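Local coordinates for p-47 protein (Clostridium botulinum, PDB 6EKT) that may form part of a progenitor toxin complex that protects botulinum neurotoxin during its passage through the host gastrointestinal tract, at residues L406-I411 against N415-Q420. Numbering follows the deposited sequence.
Sequences LINNTI and NLKISQ
The carboxamide of Asn-408 has the aliphatic start of Lys-417 over one face, while the backbone of Ile-418 meets its polar edge. Lys-417 CG stands almost directly above Asn-408 CG at 3.7 Å, and the two side chains cross at about a right angle; beyond CG the lysine runs extended and leads away from the helix. At the edge both amide atoms grip the same residue. Asn-408 OD1 accepts from Ile-418 N at 2.9 Å, with an N-H...O angle of 164°, the donor standing somewhat off the carbonyl plane. Asn-408 ND2 donates to Ile-418 O at 3.0 Å, with an N-H...O angle of 170° and that oxygen nearly in the plane of the amide. Two nearly straight bonds to one residue limit rotation about the end of the side chain, and they fix which end carries oxygen and which nitrogen. With CG anti to the carbonyl carbon (chi1 -72°), the amide extends from the last turn of helix 403-409 toward the returning chain. In this TULIP-like protein the bridge ties the end of that helix to the loop that follows strand 411-413, the edge of one antiparallel sheet, and leads to strand 421-426, the edge of another; the carboxamide thus pairs with a loop backbone much as a neighbouring strand would. On the side of the amide plane away from the lysine, Ile-418 CG1 lies 3.8 Å from Asn-408 OD1 and also meets Ile-407. There Ile-407 CG2 approaches Ile-418 CG1 to 3.5 Å, tight for two carbons, and Ile-418 CD1 to 3.6 Å, the two side chains crossing at about a right angle. Ile-407 also touches Ile-432 of strand 430-434, while Asn-409 turns away from the loop to hydrogen-bond Ser-184 and the backbone N of Ile-186.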
loop_
_atom_site.group_PDB
_atom_site.type_symbol
_atom_site.label_atom_id
_atom_site.label_comp_id
_atom_site.label_asym_id
_atom_site.label_seq_id
_atom_site.Cartn_x
_atom_site.Cartn_y
_atom_site.Cartn_z
ATOM N N LEU A 406 -5.158 -8.952 2.083
ATOM C CA LEU A 406 -4.094 -8.086 1.562
ATOM C C LEU A 406 -3.468 -7.248 2.666
ATOM O O LEU A 406 -2.238 -7.197 2.809
ATOM C CB LEU A 406 -4.578 -7.179 0.406
ATOM C CG LEU A 406 -5.014 -7.843 -0.904
ATOM C CD1 LEU A 406 -5.210 -6.791 -1.982
ATOM C CD2 LEU A 406 -4.043 -8.912 -1.401
ATOM N N ILE A 407 -4.316 -6.630 3.481
ATOM C CA ILE A 407 -3.807 -5.712 4.495
ATOM C C ILE A 407 -3.110 -6.482 5.645
ATOM O O ILE A 407 -2.282 -5.911 6.347
ATOM C CB ILE A 407 -4.881 -4.651 4.887
ATOM C CG1 ILE A 407 -4.224 -3.337 5.360
ATOM C CG2 ILE A 407 -5.918 -5.246 5.822
ATOM C CD1 ILE A 407 -5.176 -2.152 5.480
ATOM N N ASN A 408 -3.399 -7.790 5.758
ATOM C CA ASN A 408 -2.756 -8.682 6.737
ATOM C C ASN A 408 -1.601 -9.532 6.208
ATOM O O ASN A 408 -0.920 -10.178 6.989
ATOM C CB ASN A 408 -3.790 -9.615 7.382
ATOM C CG ASN A 408 -4.702 -8.887 8.334
ATOM O OD1 ASN A 408 -4.301 -7.933 9.005
ATOM N ND2 ASN A 408 -5.941 -9.316 8.384
ATOM N N ASN A 409 -1.368 -9.504 4.898
ATOM C CA ASN A 409 -0.409 -10.416 4.253
ATOM C C ASN A 409 1.086 -10.182 4.551
ATOM O O ASN A 409 1.842 -11.138 4.778
ATOM C CB ASN A 409 -0.614 -10.385 2.737
ATOM C CG ASN A 409 0.162 -11.470 2.038
ATOM O OD1 ASN A 409 -0.188 -12.659 2.119
ATOM N ND2 ASN A 409 1.247 -11.083 1.387
ATOM N N THR A 410 1.507 -8.919 4.493
ATOM C CA THR A 410 2.919 -8.567 4.431
ATOM C C THR A 410 3.366 -7.805 5.677
ATOM O O THR A 410 4.316 -8.214 6.326
ATOM C CB THR A 410 3.240 -7.798 3.124
ATOM O OG1 THR A 410 2.923 -8.642 2.012
ATOM C CG2 THR A 410 4.731 -7.395 3.044
ATOM N N ILE A 411 2.671 -6.723 6.010
ATOM C CA ILE A 411 3.011 -5.916 7.177
ATOM C C ILE A 411 1.910 -6.070 8.195
ATOM O O ILE A 411 0.756 -5.760 7.916
ATOM C CB ILE A 411 3.214 -4.415 6.818
ATOM C CG1 ILE A 411 4.367 -4.248 5.807
ATOM C CG2 ILE A 411 3.393 -3.521 8.068
ATOM C CD1 ILE A 411 5.723 -4.798 6.228
ATOM N N ASN A 415 2.697 -6.659 14.980
ATOM C CA ASN A 415 2.426 -8.086 14.716
ATOM C C ASN A 415 0.944 -8.501 14.899
ATOM O O ASN A 415 0.628 -9.688 15.083
ATOM C CB ASN A 415 3.398 -9.001 15.506
ATOM C CG ASN A 415 3.502 -10.397 14.908
ATOM O OD1 ASN A 415 3.719 -10.566 13.702
ATOM N ND2 ASN A 415 3.313 -11.409 15.745
ATOM N N LEU A 416 0.042 -7.516 14.825
ATOM C CA LEU A 416 -1.400 -7.743 14.993
ATOM C C LEU A 416 -2.139 -7.669 13.661
ATOM O O LEU A 416 -1.878 -6.776 12.856
ATOM C CB LEU A 416 -1.995 -6.735 15.982
ATOM C CG LEU A 416 -1.487 -6.754 17.431
ATOM C CD1 LEU A 416 -1.854 -5.456 18.125
ATOM C CD2 LEU A 416 -2.010 -7.951 18.218
ATOM N N LYS A 417 -3.041 -8.621 13.437
ATOM C CA LYS A 417 -3.929 -8.601 12.273
ATOM C C LYS A 417 -5.068 -7.620 12.503
ATOM O O LYS A 417 -5.428 -7.353 13.650
ATOM C CB LYS A 417 -4.483 -10.002 11.993
ATOM C CG LYS A 417 -3.531 -10.874 11.189
ATOM C CD LYS A 417 -3.970 -12.328 11.169
ATOM C CE LYS A 417 -3.152 -13.148 10.180
ATOM N NZ LYS A 417 -3.606 -14.571 10.203
ATOM N N ILE A 418 -5.609 -7.064 11.420
ATOM C CA ILE A 418 -6.841 -6.269 11.493
ATOM C C ILE A 418 -8.048 -7.129 11.060
ATOM O O ILE A 418 -7.871 -8.191 10.446
ATOM C CB ILE A 418 -6.741 -4.942 10.689
ATOM C CG1 ILE A 418 -6.862 -5.160 9.180
ATOM C CG2 ILE A 418 -5.472 -4.158 11.036
ATOM C CD1 ILE A 418 -8.164 -4.660 8.594
ATOM N N SER A 419 -9.263 -6.678 11.371
ATOM C CA SER A 419 -10.457 -7.418 10.958
ATOM C C SER A 419 -11.417 -6.612 10.080
ATOM O O SER A 419 -12.211 -7.192 9.333
ATOM C CB SER A 419 -11.189 -7.979 12.175
ATOM O OG SER A 419 -11.718 -6.923 12.946
ATOM N N GLN A 420 -11.341 -5.284 10.173
ATOM C CA GLN A 420 -12.291 -4.418 9.485
ATOM C C GLN A 420 -11.637 -3.449 8.483
ATOM O O GLN A 420 -10.888 -2.543 8.864
ATOM C CB GLN A 420 -13.169 -3.670 10.500
ATOM C CG GLN A 420 -14.365 -2.965 9.876
ATOM C CD GLN A 420 -15.501 -2.705 10.845
ATOM O OE1 GLN A 420 -15.422 -3.021 12.038
ATOM N NE2 GLN A 420 -16.580 -2.127 10.331
#